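Local coordinates for protein P35 antigen (Borrelia burgdorferi, PDB 4ALY) that is an outer surface lipoprotein of the Lyme disease spirochaete that is probably critical for establishing infection after a tick bite, at residues N100-M105 with E130-L135; S111-N116 with V121-H126; F147-I152 with K222-L227; K155-Q158 with Y162-L165; V166-I171 with A255-I260. All blocks are in the same frame, centred on the assembly; numbering follows the deposited sequence.

Contact 1. Residues N100-M105 with E130-L135; sequences NDQFGM and EERRML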
# COMPACT_ATOMS: atom_id res chain seq x y z
N ASN A 100 1.91 8.22 -19.77
CA ASN A 100 2.67 7.11 -20.36
C ASN A 100 3.91 6.94 -19.53
O ASN A 100 4.42 5.86 -19.44
CB ASN A 100 3.16 7.42 -21.80
CG ASN A 100 2.00 7.62 -22.77
OD1 ASN A 100 0.95 7.01 -22.60
ND2 ASN A 100 2.19 8.51 -23.80
N ASP A 101 4.42 8.04 -18.98
CA ASP A 101 5.60 7.97 -18.17
C ASP A 101 5.35 7.46 -16.72
O ASP A 101 6.26 7.46 -15.90
CB ASP A 101 6.44 9.24 -18.29
CG ASP A 101 6.04 10.36 -17.29
OD1 ASP A 101 4.94 10.34 -16.66
OD2 ASP A 101 6.86 11.32 -17.21
N GLN A 102 4.14 6.96 -16.43
CA GLN A 102 3.81 6.40 -15.10
C GLN A 102 4.31 7.26 -13.96
O GLN A 102 4.98 6.79 -12.99
CB GLN A 102 4.26 4.94 -15.02
CG GLN A 102 3.57 4.20 -16.14
CD GLN A 102 4.04 2.79 -16.34
OE1 GLN A 102 5.05 2.34 -15.76
NE2 GLN A 102 3.27 2.04 -17.12
N PHE A 103 3.99 8.55 -14.07
CA PHE A 103 4.32 9.54 -13.06
C PHE A 103 5.81 9.61 -12.88
O PHE A 103 6.32 9.87 -11.75
CB PHE A 103 3.58 9.29 -11.75
CG PHE A 103 2.12 9.61 -11.84
CD1 PHE A 103 1.71 10.91 -12.12
CD2 PHE A 103 1.16 8.65 -11.64
CE1 PHE A 103 0.36 11.23 -12.22
CE2 PHE A 103 -0.22 8.97 -11.75
CZ PHE A 103 -0.60 10.28 -12.05
N GLY A 104 6.52 9.50 -14.01
CA GLY A 104 7.98 9.69 -14.02
C GLY A 104 8.70 8.39 -13.65
O GLY A 104 9.91 8.27 -13.82
N MET A 105 7.96 7.40 -13.17
CA MET A 105 8.57 6.25 -12.61
C MET A 105 8.88 5.14 -13.61
O MET A 105 9.58 4.18 -13.30
CB MET A 105 7.67 5.72 -11.50
CG MET A 105 7.80 6.53 -10.24
SD MET A 105 6.60 6.00 -8.97
CE MET A 105 7.78 4.99 -8.15
N GLU A 130 -3.58 -2.40 -12.78
CA GLU A 130 -4.20 -2.45 -11.44
C GLU A 130 -3.25 -2.25 -10.25
O GLU A 130 -3.51 -1.41 -9.35
CB GLU A 130 -4.96 -3.73 -11.23
CG GLU A 130 -6.44 -3.53 -11.01
CD GLU A 130 -6.91 -4.26 -9.74
OE1 GLU A 130 -6.06 -4.94 -9.11
OE2 GLU A 130 -8.10 -4.15 -9.35
N GLU A 131 -2.16 -2.99 -10.24
CA GLU A 131 -1.19 -2.95 -9.17
C GLU A 131 -0.46 -1.58 -9.12
O GLU A 131 -0.25 -0.97 -8.07
CB GLU A 131 -0.18 -4.05 -9.42
CG GLU A 131 -0.72 -5.40 -9.10
CD GLU A 131 -1.29 -6.11 -10.30
OE1 GLU A 131 -1.56 -5.50 -11.39
OE2 GLU A 131 -1.50 -7.32 -10.15
N ARG A 132 -0.14 -1.06 -10.26
CA ARG A 132 0.33 0.28 -10.28
C ARG A 132 -0.67 1.28 -9.59
O ARG A 132 -0.27 2.07 -8.71
CB ARG A 132 0.60 0.65 -11.70
CG ARG A 132 2.03 0.66 -12.07
CD ARG A 132 2.13 1.38 -13.42
NE ARG A 132 2.27 0.21 -14.21
CZ ARG A 132 1.61 -0.14 -15.30
NH1 ARG A 132 0.75 0.67 -15.92
NH2 ARG A 132 1.97 -1.31 -15.80
N ARG A 133 -1.94 1.25 -9.99
CA ARG A 133 -3.03 2.07 -9.42
C ARG A 133 -3.09 1.94 -7.87
O ARG A 133 -3.09 2.99 -7.11
CB ARG A 133 -4.39 1.73 -10.09
CG ARG A 133 -5.49 2.83 -9.90
CD ARG A 133 -6.10 2.78 -8.49
NE ARG A 133 -6.56 1.43 -8.17
CZ ARG A 133 -6.75 1.02 -6.93
NH1 ARG A 133 -6.47 1.84 -5.96
NH2 ARG A 133 -7.19 -0.21 -6.66
N MET A 134 -3.03 0.70 -7.37
CA MET A 134 -3.07 0.44 -5.90
C MET A 134 -1.83 1.09 -5.28
O MET A 134 -1.90 1.70 -4.25
CB MET A 134 -3.11 -1.06 -5.61
CG MET A 134 -4.45 -1.59 -5.15
SD MET A 134 -4.59 -3.34 -5.56
CE MET A 134 -6.37 -3.62 -5.54
N LEU A 135 -0.70 1.01 -5.94
CA LEU A 135 0.44 1.68 -5.40
C LEU A 135 0.19 3.23 -5.29
O LEU A 135 0.58 3.85 -4.30
CB LEU A 135 1.63 1.42 -6.30
CG LEU A 135 2.92 2.13 -5.93
CD1 LEU A 135 3.40 1.74 -4.50
CD2 LEU A 135 3.95 1.75 -7.02
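Gln102 sets the NE2 end of its side-chain amide over one face of the Arg132 guanidinium. NE2 of Gln102 sits 3.1 Å from NH1 of Arg132, above the face but toward its rim. Both atoms are donors, so no hydrogen bond joins them; the contact is a close, non-bonded one, with the amide and guanidinium planes 19° apart. CG of Gln102 stands beside the backbone N (chi1 -58°) and the chain beyond it is extended, whereas the Arg132 chain bends at chi3, and the two chains cross nearly at right angles. CD of Gln102 also lies 3.8 Å from CD of Arg132.

Acceptors round about take up these donors and orient them: Gln102 NE2 bonds to Asp124 O, Arg132 NH2 to Phe123 O, and Arg132 NH1 forms a salt bridge with Glu98. In this predominantly helical member of a Borrelia surface-protein family, the contact brings the linker between helices 70-95 and 106-110 next to helix 129-137.

Gln102, Phe103 and Gly104 all have positive phi, turning the chain in a left-handed sense. Met105 N closes that turn with a 3.0 Å hydrogen bond to Gln102 O. Phe110 packs on Gln102 and Met105 as well as on Arg132 and Leu135, filling in between the two segments.

Contact 2. Residues S111-N116 with V121-H126; sequences SKIFFN and VHFDSH
Ser111 and Phe114 face Asp124 and His122 where two loop segments without regular secondary structure run at 113° to each other. The CA atoms of Phe114 and His122 are 4.8 Å apart. One direct backbone hydrogen bond ties the segments, from Phe123 N to Ile113 O (3.1 Å). The same Ile113 oxygen receives a CA-H...O contact from His122. A water adds a second link, accepting from Phe115 N at 2.8 Å and donating to Val121 O. The bond donor Phe123 lies within a type I beta turn from His122 to Ser125.

Ser111 O sits over one face of the His122 imidazole, toward the rim, and Ile113 O lies at its edge, in plane. His122 CD2 in turn lies over a face of the Phe114 ring near its rim; the two rings are near parallel but slid apart, centroids 4.5 Å apart and planes at 30°, so that they barely overlap. Val121 O comes to the edge of the Phe114 ring, 3.5 Å from its CD1.

Beneath, Phe123 turns inward with CG anti to its N (chi1 -164°). Its CB lies 3.9 Å from Ile113 CG1, the two side chains running side by side, and its CE1 is 3.6 Å from Phe115 CD1, the rings meeting rim to rim. Asp124 OD2 touches Ser111 CB at 3.2 Å but has its salt bridge with Arg106.

This is an irregular loop between helices 106-110 and 129-137, pinned by one backbone bond, a water and a type I turn, whose Phe115 and Phe123 rings pack T-shaped (edge-to-face) on Phe175 and Phe110, respectively.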
# COMPACT_ATOMS: atom_id res chain seq x y z
N SER A 111 9.95 -0.09 -15.41
CA SER A 111 10.40 -0.94 -16.53
C SER A 111 11.69 -1.73 -16.21
O SER A 111 12.19 -2.36 -17.10
CB SER A 111 10.52 -0.15 -17.84
OG SER A 111 11.65 0.68 -17.76
N LYS A 112 12.19 -1.68 -14.98
CA LYS A 112 13.38 -2.46 -14.54
C LYS A 112 13.09 -3.46 -13.43
O LYS A 112 13.98 -4.24 -13.09
CB LYS A 112 14.49 -1.59 -13.95
CG LYS A 112 14.82 -0.29 -14.67
CD LYS A 112 15.61 -0.58 -15.92
CE LYS A 112 16.45 0.63 -16.31
NZ LYS A 112 16.80 0.21 -17.69
N ILE A 113 11.90 -3.46 -12.85
CA ILE A 113 11.64 -4.33 -11.73
C ILE A 113 10.49 -5.28 -12.10
O ILE A 113 9.76 -4.99 -13.03
CB ILE A 113 11.24 -3.50 -10.48
CG1 ILE A 113 9.95 -2.69 -10.79
CG2 ILE A 113 12.42 -2.63 -10.00
CD1 ILE A 113 9.19 -2.22 -9.58
N PHE A 114 10.35 -6.37 -11.34
CA PHE A 114 9.26 -7.37 -11.45
C PHE A 114 8.36 -7.41 -10.24
O PHE A 114 8.81 -7.26 -9.12
CB PHE A 114 9.83 -8.77 -11.61
CG PHE A 114 10.70 -8.86 -12.79
CD1 PHE A 114 10.15 -9.01 -14.06
CD2 PHE A 114 12.09 -8.72 -12.66
CE1 PHE A 114 10.96 -9.03 -15.17
CE2 PHE A 114 12.90 -8.76 -13.79
CZ PHE A 114 12.33 -8.94 -15.03
N PHE A 115 7.09 -7.71 -10.48
CA PHE A 115 6.15 -7.71 -9.41
C PHE A 115 6.55 -8.71 -8.32
O PHE A 115 6.65 -8.35 -7.14
CB PHE A 115 4.72 -7.97 -9.94
CG PHE A 115 3.66 -7.87 -8.88
CD1 PHE A 115 3.43 -6.67 -8.21
CD2 PHE A 115 2.89 -8.97 -8.54
CE1 PHE A 115 2.44 -6.59 -7.22
CE2 PHE A 115 1.88 -8.89 -7.55
CZ PHE A 115 1.66 -7.70 -6.89
N ASN A 116 6.75 -9.95 -8.71
CA ASN A 116 7.21 -11.00 -7.78
C ASN A 116 8.19 -11.89 -8.55
O ASN A 116 8.23 -11.82 -9.80
CB ASN A 116 6.04 -11.80 -7.16
CG ASN A 116 5.09 -12.35 -8.21
OD1 ASN A 116 5.51 -12.71 -9.31
ND2 ASN A 116 3.81 -12.36 -7.91
N VAL A 121 6.95 -10.19 -17.38
CA VAL A 121 7.13 -8.81 -17.89
C VAL A 121 7.41 -7.89 -16.68
O VAL A 121 7.08 -8.23 -15.55
CB VAL A 121 5.86 -8.31 -18.67
CG1 VAL A 121 5.82 -8.90 -20.07
CG2 VAL A 121 4.56 -8.65 -17.90
N HIS A 122 8.05 -6.76 -16.91
CA HIS A 122 8.29 -5.76 -15.86
C HIS A 122 6.99 -5.07 -15.44
O HIS A 122 5.97 -5.15 -16.11
CB HIS A 122 9.25 -4.73 -16.39
CG HIS A 122 10.61 -5.30 -16.75
ND1 HIS A 122 11.04 -5.39 -18.02
CD2 HIS A 122 11.62 -5.81 -15.95
CE1 HIS A 122 12.28 -5.92 -18.04
NE2 HIS A 122 12.62 -6.21 -16.78
N PHE A 123 7.05 -4.37 -14.32
CA PHE A 123 5.88 -3.74 -13.68
C PHE A 123 5.28 -2.58 -14.48
O PHE A 123 4.14 -2.16 -14.25
CB PHE A 123 6.37 -3.31 -12.31
CG PHE A 123 5.28 -2.98 -11.33
CD1 PHE A 123 4.38 -3.90 -10.93
CD2 PHE A 123 5.23 -1.72 -10.77
CE1 PHE A 123 3.39 -3.55 -10.01
CE2 PHE A 123 4.27 -1.38 -9.87
CZ PHE A 123 3.37 -2.30 -9.46
N ASP A 124 6.02 -2.11 -15.48
CA ASP A 124 5.47 -1.12 -16.37
C ASP A 124 4.46 -1.70 -17.36
O ASP A 124 3.79 -0.94 -18.05
CB ASP A 124 6.56 -0.30 -17.10
CG ASP A 124 7.23 -1.06 -18.29
OD1 ASP A 124 7.41 -2.29 -18.25
OD2 ASP A 124 7.62 -0.38 -19.25
N SER A 125 4.32 -3.02 -17.43
CA SER A 125 3.47 -3.56 -18.50
C SER A 125 1.91 -3.33 -18.29
O SER A 125 1.46 -3.21 -17.16
CB SER A 125 3.77 -5.06 -18.69
OG SER A 125 2.54 -5.70 -19.16
N HIS A 126 1.10 -3.34 -19.36
CA HIS A 126 -0.38 -3.26 -19.23
C HIS A 126 -0.90 -4.30 -18.23
O HIS A 126 -1.98 -4.19 -17.68
CB HIS A 126 -1.04 -3.41 -20.59
CG HIS A 126 -2.56 -3.21 -20.58
ND1 HIS A 126 -3.45 -4.24 -20.38
CD2 HIS A 126 -3.34 -2.05 -20.75
CE1 HIS A 126 -4.71 -3.75 -20.43
NE2 HIS A 126 -4.64 -2.41 -20.65
O HOH W 1 6.21 -7.17 -13.03

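Contact 3. Residues F147-I152 with K222-L227; sequences FNLGQI and KDTDDL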
# COMPACT_ATOMS: atom_id res chain seq x y z
N PHE A 147 5.27 11.69 -7.73
CA PHE A 147 6.22 12.06 -8.72
C PHE A 147 7.57 12.33 -8.04
O PHE A 147 8.60 11.95 -8.60
CB PHE A 147 5.74 13.28 -9.53
CG PHE A 147 6.79 13.81 -10.46
CD1 PHE A 147 7.06 13.14 -11.64
CD2 PHE A 147 7.61 14.90 -10.09
CE1 PHE A 147 8.07 13.61 -12.49
CE2 PHE A 147 8.60 15.37 -10.90
CZ PHE A 147 8.85 14.72 -12.11
N ASN A 148 7.55 13.05 -6.89
CA ASN A 148 8.78 13.44 -6.14
C ASN A 148 9.49 12.21 -5.53
O ASN A 148 10.72 12.08 -5.68
CB ASN A 148 8.51 14.57 -5.11
CG ASN A 148 8.14 15.91 -5.79
OD1 ASN A 148 8.87 16.42 -6.66
ND2 ASN A 148 6.98 16.46 -5.43
N LEU A 149 8.74 11.33 -4.85
CA LEU A 149 9.20 10.00 -4.41
C LEU A 149 9.90 9.30 -5.55
O LEU A 149 11.10 8.93 -5.40
CB LEU A 149 8.07 9.10 -3.94
CG LEU A 149 8.48 7.74 -3.24
CD1 LEU A 149 9.50 7.96 -2.07
CD2 LEU A 149 7.28 6.93 -2.71
N GLY A 150 9.21 9.20 -6.70
CA GLY A 150 9.67 8.52 -7.86
C GLY A 150 10.95 9.01 -8.47
O GLY A 150 11.68 8.19 -9.03
N GLN A 151 11.20 10.33 -8.43
CA GLN A 151 12.45 10.90 -8.95
C GLN A 151 13.66 10.55 -8.03
O GLN A 151 14.81 10.37 -8.49
CB GLN A 151 12.35 12.43 -9.14
CG GLN A 151 11.36 12.86 -10.23
CD GLN A 151 11.68 12.28 -11.63
OE1 GLN A 151 11.05 11.26 -12.14
NE2 GLN A 151 12.69 12.92 -12.27
N ILE A 152 13.38 10.46 -6.74
CA ILE A 152 14.39 10.12 -5.79
C ILE A 152 14.71 8.61 -5.91
O ILE A 152 15.87 8.20 -5.90
CB ILE A 152 13.84 10.48 -4.42
CG1 ILE A 152 13.64 12.03 -4.32
CG2 ILE A 152 14.62 9.85 -3.28
CD1 ILE A 152 12.87 12.38 -3.07
N LYS A 222 3.98 8.81 6.10
CA LYS A 222 4.99 9.58 6.86
C LYS A 222 6.48 9.31 6.45
O LYS A 222 7.32 10.25 6.31
CB LYS A 222 4.75 9.38 8.37
CG LYS A 222 5.73 10.14 9.27
CD LYS A 222 6.81 9.22 9.86
CE LYS A 222 6.84 9.32 11.40
NZ LYS A 222 7.65 10.46 11.93
N ASP A 223 6.83 8.04 6.26
CA ASP A 223 8.24 7.77 5.89
C ASP A 223 8.54 8.32 4.49
O ASP A 223 9.67 8.68 4.22
CB ASP A 223 8.63 6.28 5.98
CG ASP A 223 8.64 5.73 7.42
OD1 ASP A 223 8.82 6.51 8.36
OD2 ASP A 223 8.45 4.50 7.60
N THR A 224 7.50 8.48 3.68
CA THR A 224 7.63 8.87 2.27
C THR A 224 7.91 10.32 2.23
O THR A 224 8.79 10.75 1.50
CB THR A 224 6.32 8.73 1.46
OG1 THR A 224 5.86 7.41 1.52
CG2 THR A 224 6.62 8.93 0.07
N ASP A 225 7.10 11.07 2.96
CA ASP A 225 7.27 12.52 3.07
C ASP A 225 8.63 12.82 3.70
O ASP A 225 9.28 13.74 3.26
CB ASP A 225 6.18 13.11 3.97
CG ASP A 225 4.77 13.01 3.36
OD1 ASP A 225 4.61 13.15 2.11
OD2 ASP A 225 3.81 12.87 4.13
N ASP A 226 9.06 12.07 4.71
CA ASP A 226 10.32 12.43 5.38
C ASP A 226 11.49 12.20 4.45
O ASP A 226 12.48 12.98 4.46
CB ASP A 226 10.55 11.67 6.71
CG ASP A 226 9.51 12.01 7.78
OD1 ASP A 226 8.94 13.12 7.81
OD2 ASP A 226 9.24 11.17 8.63
N LEU A 227 11.35 11.16 3.62
CA LEU A 227 12.39 10.83 2.66
C LEU A 227 12.51 11.99 1.66
O LEU A 227 13.62 12.45 1.39
CB LEU A 227 12.08 9.51 1.95
CG LEU A 227 13.12 9.24 0.84
CD1 LEU A 227 14.54 9.19 1.49
CD2 LEU A 227 12.77 8.01 -0.00
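Leu149 and Leu227 supply most of the apolar surface where helix 143-157 meets helix 200-233. CD1 of Leu149 lies 3.9 Å from CD2 of Leu227, the two side chains crossing at about a right angle. Leu149 also fits both its methyls against a single methyl of Thr224: CD2 of Leu149 is 3.5 Å from Thr224 CG2, and CD1 is 3.7 Å from it. On the next turn, Ile152 slides past Leu227 in the opposite direction, with its CG2 branch 4.2 Å from Leu227 CD2. That leucine methyl therefore lies against both Leu149 and Ile152.

Polar bonds play no part between the segments. Thr224 is amphipathic here: its CG2 lies anti to its N and meets the leucine, while OG1 stays beside its own backbone N and bonds to Trp220 O, one turn back in its own helix, so that the buried hydroxyl is satisfied locally. Charged residues keep to other sides of helix 200-233, where Asp225 pairs with Lys145 and Asp223 with Arg173.

The axes of segments 147-152 and 222-227 approach to 10.1 Å and cross at 64°, a steep angle that confines the contact to about one turn of each helix in this all-alpha bundle. Leu139 touches both Leu149 and Thr224, and helix 241-250 also packs on the contact, with Leu244 on Ile152 and Thr247 on Leu227.

Contact 4. Residues K155-Q158 with Y162-L165; sequences KLSQ and YRGL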
# COMPACT_ATOMS: atom_id res chain seq x y z
N LYS A 155 16.83 7.37 -8.63
CA LYS A 155 18.28 7.57 -8.53
C LYS A 155 18.87 6.26 -8.01
O LYS A 155 19.91 5.84 -8.50
CB LYS A 155 18.64 8.76 -7.67
CG LYS A 155 18.32 10.09 -8.34
CD LYS A 155 19.05 11.20 -7.61
CE LYS A 155 19.37 12.34 -8.57
NZ LYS A 155 19.64 13.54 -7.75
N LEU A 156 18.17 5.60 -7.06
CA LEU A 156 18.56 4.32 -6.52
C LEU A 156 18.33 3.17 -7.50
O LEU A 156 19.14 2.27 -7.61
CB LEU A 156 17.76 4.00 -5.26
CG LEU A 156 18.07 4.76 -3.99
CD1 LEU A 156 17.03 4.49 -2.90
CD2 LEU A 156 19.53 4.46 -3.54
N SER A 157 17.21 3.18 -8.20
CA SER A 157 16.90 2.08 -9.10
C SER A 157 17.91 2.01 -10.29
O SER A 157 18.17 0.94 -10.88
CB SER A 157 15.45 2.19 -9.56
OG SER A 157 15.05 1.08 -10.39
N GLN A 158 18.53 3.15 -10.62
CA GLN A 158 19.62 3.19 -11.61
C GLN A 158 20.88 2.37 -11.21
O GLN A 158 21.84 2.18 -11.99
CB GLN A 158 19.96 4.65 -11.92
CG GLN A 158 18.89 5.34 -12.77
CD GLN A 158 19.20 6.77 -13.14
OE1 GLN A 158 19.08 7.69 -12.32
NE2 GLN A 158 19.55 6.99 -14.37
N TYR A 162 21.06 -1.40 -5.65
CA TYR A 162 20.02 -0.76 -4.79
C TYR A 162 18.60 -0.95 -5.31
O TYR A 162 17.66 -0.57 -4.66
CB TYR A 162 20.35 0.69 -4.61
CG TYR A 162 21.73 0.89 -4.08
CD1 TYR A 162 22.25 0.04 -3.09
CD2 TYR A 162 22.53 1.89 -4.57
CE1 TYR A 162 23.51 0.23 -2.59
CE2 TYR A 162 23.81 2.07 -4.12
CZ TYR A 162 24.28 1.25 -3.12
OH TYR A 162 25.54 1.48 -2.62
N ARG A 163 18.45 -1.54 -6.49
CA ARG A 163 17.12 -1.65 -7.11
C ARG A 163 16.20 -2.58 -6.32
O ARG A 163 14.97 -2.34 -6.25
CB ARG A 163 17.25 -2.12 -8.55
CG ARG A 163 15.96 -2.49 -9.25
CD ARG A 163 16.14 -2.57 -10.73
NE ARG A 163 17.02 -1.53 -11.28
CZ ARG A 163 17.79 -1.74 -12.37
NH1 ARG A 163 17.77 -2.89 -12.99
NH2 ARG A 163 18.58 -0.81 -12.85
N GLY A 164 16.77 -3.60 -5.68
CA GLY A 164 15.96 -4.57 -4.91
C GLY A 164 15.19 -3.87 -3.82
O GLY A 164 13.95 -4.08 -3.64
N LEU A 165 15.89 -3.00 -3.08
CA LEU A 165 15.23 -2.33 -1.96
C LEU A 165 14.07 -1.38 -2.40
O LEU A 165 13.02 -1.32 -1.71
CB LEU A 165 16.25 -1.62 -1.15
CG LEU A 165 15.71 -0.87 0.04
CD1 LEU A 165 15.05 -1.83 1.04
CD2 LEU A 165 16.93 -0.18 0.63
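The guanidinium of Arg163 turns its edge to Ser157 O, which lies only 6° out of its plane. Two nitrogens grip this one oxygen side-on, Arg163 NE at 2.8 Å and Arg163 NH2 at 2.7 Å from Ser157 O. The Tyr162 ring, the other flat group, is met obliquely by Leu156 CD2. These contacts close the tight connection between helix 143-157 and helix 163-189: an arginine from the first turn of the second helix reaches back to a carbonyl at the C-terminal end of the first. A positive group there would probably be favoured by the helix dipole.

The two donors use the carbonyl differently. NE of Arg163 approaches a lone pair in the carbonyl plane, whereas NH2 comes nearly along the C=O axis (161°). CG of Arg163 is anti to its N (chi1 171°) and the chain then bends at chi3, which brings the head back over the turn. The two bonds fix the rotation of the guanidinium, and the Arg163 side chain also touches Lys112 and Ile113.

Leu156 and Tyr162 cross at about a right angle, with Leu156 CD2 4.0 Å from Tyr162 CB. The ring then leads away from the turn, and its hydroxyl bonds to Ser242 on helix 241-250. Ser157 OG makes its main hydrogen bond to Glu108 O, and receives a weak one from Arg163 NE at 3.4 Å.

Contact 5. Residues V166-I171 with A255-I260; sequences VKETLI and AQFANI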
# COMPACT_ATOMS: atom_id res chain seq x y z
N VAL A 166 14.24 -0.75 -3.58
CA VAL A 166 13.21 0.06 -4.25
C VAL A 166 11.93 -0.68 -4.54
O VAL A 166 10.87 -0.27 -4.10
CB VAL A 166 13.74 0.73 -5.53
CG1 VAL A 166 12.60 1.37 -6.31
CG2 VAL A 166 14.82 1.74 -5.16
N LYS A 167 12.07 -1.80 -5.22
CA LYS A 167 11.00 -2.74 -5.45
C LYS A 167 10.35 -3.16 -4.10
O LYS A 167 9.16 -2.90 -3.87
CB LYS A 167 11.58 -3.92 -6.26
CG LYS A 167 10.58 -4.97 -6.67
CD LYS A 167 10.45 -6.01 -5.58
CE LYS A 167 9.33 -6.98 -5.93
NZ LYS A 167 8.84 -7.59 -4.66
N GLU A 168 11.15 -3.72 -3.18
CA GLU A 168 10.65 -4.23 -1.88
C GLU A 168 9.78 -3.09 -1.26
O GLU A 168 8.60 -3.27 -0.91
CB GLU A 168 11.88 -4.53 -0.99
CG GLU A 168 11.99 -5.74 -0.05
CD GLU A 168 13.48 -6.15 0.21
OE1 GLU A 168 14.13 -6.71 -0.74
OE2 GLU A 168 14.04 -5.93 1.35
N THR A 169 10.36 -1.91 -1.15
CA THR A 169 9.69 -0.76 -0.56
C THR A 169 8.33 -0.44 -1.22
O THR A 169 7.35 -0.22 -0.54
CB THR A 169 10.63 0.44 -0.67
OG1 THR A 169 11.87 0.14 0.01
CG2 THR A 169 9.98 1.68 -0.14
N LEU A 170 8.27 -0.47 -2.55
CA LEU A 170 7.11 -0.01 -3.26
C LEU A 170 6.05 -1.11 -3.25
O LEU A 170 4.85 -0.87 -3.12
CB LEU A 170 7.50 0.41 -4.69
CG LEU A 170 8.22 1.75 -4.93
CD1 LEU A 170 8.48 1.97 -6.44
CD2 LEU A 170 7.42 2.93 -4.37
N ILE A 171 6.51 -2.33 -3.39
CA ILE A 171 5.60 -3.42 -3.59
C ILE A 171 5.22 -4.14 -2.29
O ILE A 171 4.05 -4.35 -2.01
CB ILE A 171 6.19 -4.38 -4.63
CG1 ILE A 171 6.25 -3.56 -5.95
CG2 ILE A 171 5.37 -5.69 -4.68
CD1 ILE A 171 6.70 -4.35 -7.15
N ALA A 255 13.73 -6.74 8.99
CA ALA A 255 12.75 -7.25 9.94
C ALA A 255 11.42 -6.47 9.80
O ALA A 255 10.33 -7.05 9.95
CB ALA A 255 13.28 -7.21 11.37
N GLN A 256 11.52 -5.17 9.55
CA GLN A 256 10.33 -4.33 9.37
C GLN A 256 9.49 -4.78 8.16
O GLN A 256 8.28 -4.69 8.20
CB GLN A 256 10.72 -2.87 9.21
CG GLN A 256 11.11 -2.13 10.46
CD GLN A 256 11.56 -0.70 10.14
OE1 GLN A 256 12.40 -0.48 9.23
NE2 GLN A 256 11.02 0.28 10.88
N PHE A 257 10.12 -5.34 7.12
CA PHE A 257 9.34 -5.95 6.02
C PHE A 257 8.62 -7.22 6.48
O PHE A 257 7.40 -7.40 6.24
CB PHE A 257 10.20 -6.27 4.77
CG PHE A 257 10.53 -5.06 3.92
CD1 PHE A 257 9.55 -4.41 3.13
CD2 PHE A 257 11.84 -4.56 3.88
CE1 PHE A 257 9.88 -3.32 2.34
CE2 PHE A 257 12.17 -3.46 3.12
CZ PHE A 257 11.19 -2.84 2.34
N ALA A 258 9.39 -8.12 7.07
CA ALA A 258 8.80 -9.37 7.60
C ALA A 258 7.68 -9.06 8.57
O ALA A 258 6.65 -9.67 8.48
CB ALA A 258 9.84 -10.30 8.21
N ASN A 259 7.85 -8.08 9.44
CA ASN A 259 6.75 -7.69 10.34
C ASN A 259 5.49 -7.21 9.59
O ASN A 259 4.37 -7.75 9.78
CB ASN A 259 7.25 -6.71 11.40
CG ASN A 259 8.41 -7.31 12.27
OD1 ASN A 259 8.65 -8.56 12.32
ND2 ASN A 259 9.15 -6.42 12.96
N ILE A 260 5.69 -6.25 8.68
CA ILE A 260 4.63 -5.74 7.81
C ILE A 260 3.94 -6.88 7.08
O ILE A 260 2.73 -7.00 7.12
CB ILE A 260 5.15 -4.68 6.83
CG1 ILE A 260 5.57 -3.44 7.60
CG2 ILE A 260 4.09 -4.27 5.80
CD1 ILE A 260 6.42 -2.47 6.79
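Phe257 has more surface buried here than any other residue, its ring pushing against Glu168 and Thr169 of the facing helix. The aliphatic stem of Glu168 covers one face of that ring. CG of Glu168 stands 3.8 Å from the centroid of the Phe257 ring and 10° off the normal, a CH-pi contact squarely over the ring centre. CB of Glu168 follows, 3.8 Å from Phe257 CZ. The glutamate chain is extended beyond CG and carries its carboxylate out past the CD2-CE2 side of the ring, with OE2 3.6 Å from Phe257 CE2 and the carboxylate and ring planes 76° apart. The carboxylate also has a long, weak ion pair with Arg249.

Helix 163-189 and helix 254-275 are neighbours in the all-alpha bundle although far apart in sequence, and Phe257 is the side chain by which the second meets the first here. Its CG lies beside the backbone N (chi1 -77°), and its CB points at the partner helix, so that the ring enters end first, with CZ foremost. Leu165 and Arg173, on earlier and later turns of helix 163-189, also touch Phe257.

At that leading end the ring meets backbone. Phe257 CE1 is 3.5 Å from Glu168 O, and CZ is 3.7 Å from Thr169 N, while Thr169 CA lies in the ring plane at its edge. Here helix 163-189 has a wider pi-type turn at 168-171. OG1 of Thr169 comes within 3.8 Å of Phe257 CZ, but its hydrogen bond goes to Leu165 O in its own helix.

In the fold
Following the chain from the N terminus, contact 1 closes the first loop, bringing the linker after helix 70-95 to helix 129-137. Contact 2 closes a smaller loop within it, and the two touch through Arg132 and Gln102. Contact 3 opens next, joining helix 143-157 to helix 200-233, and its long loop encloses contact 4, the short-range turn into helix 163-189. Contact 5, from helix 163-189 to helix 254-275, starts inside that loop and ends beyond it, so contacts 3 and 5 cross. Leu170 meets Met105 and Leu135 of contact 1, while Lys167 meets the loop of contact 2, tying the N-terminal loops to helix 163-189.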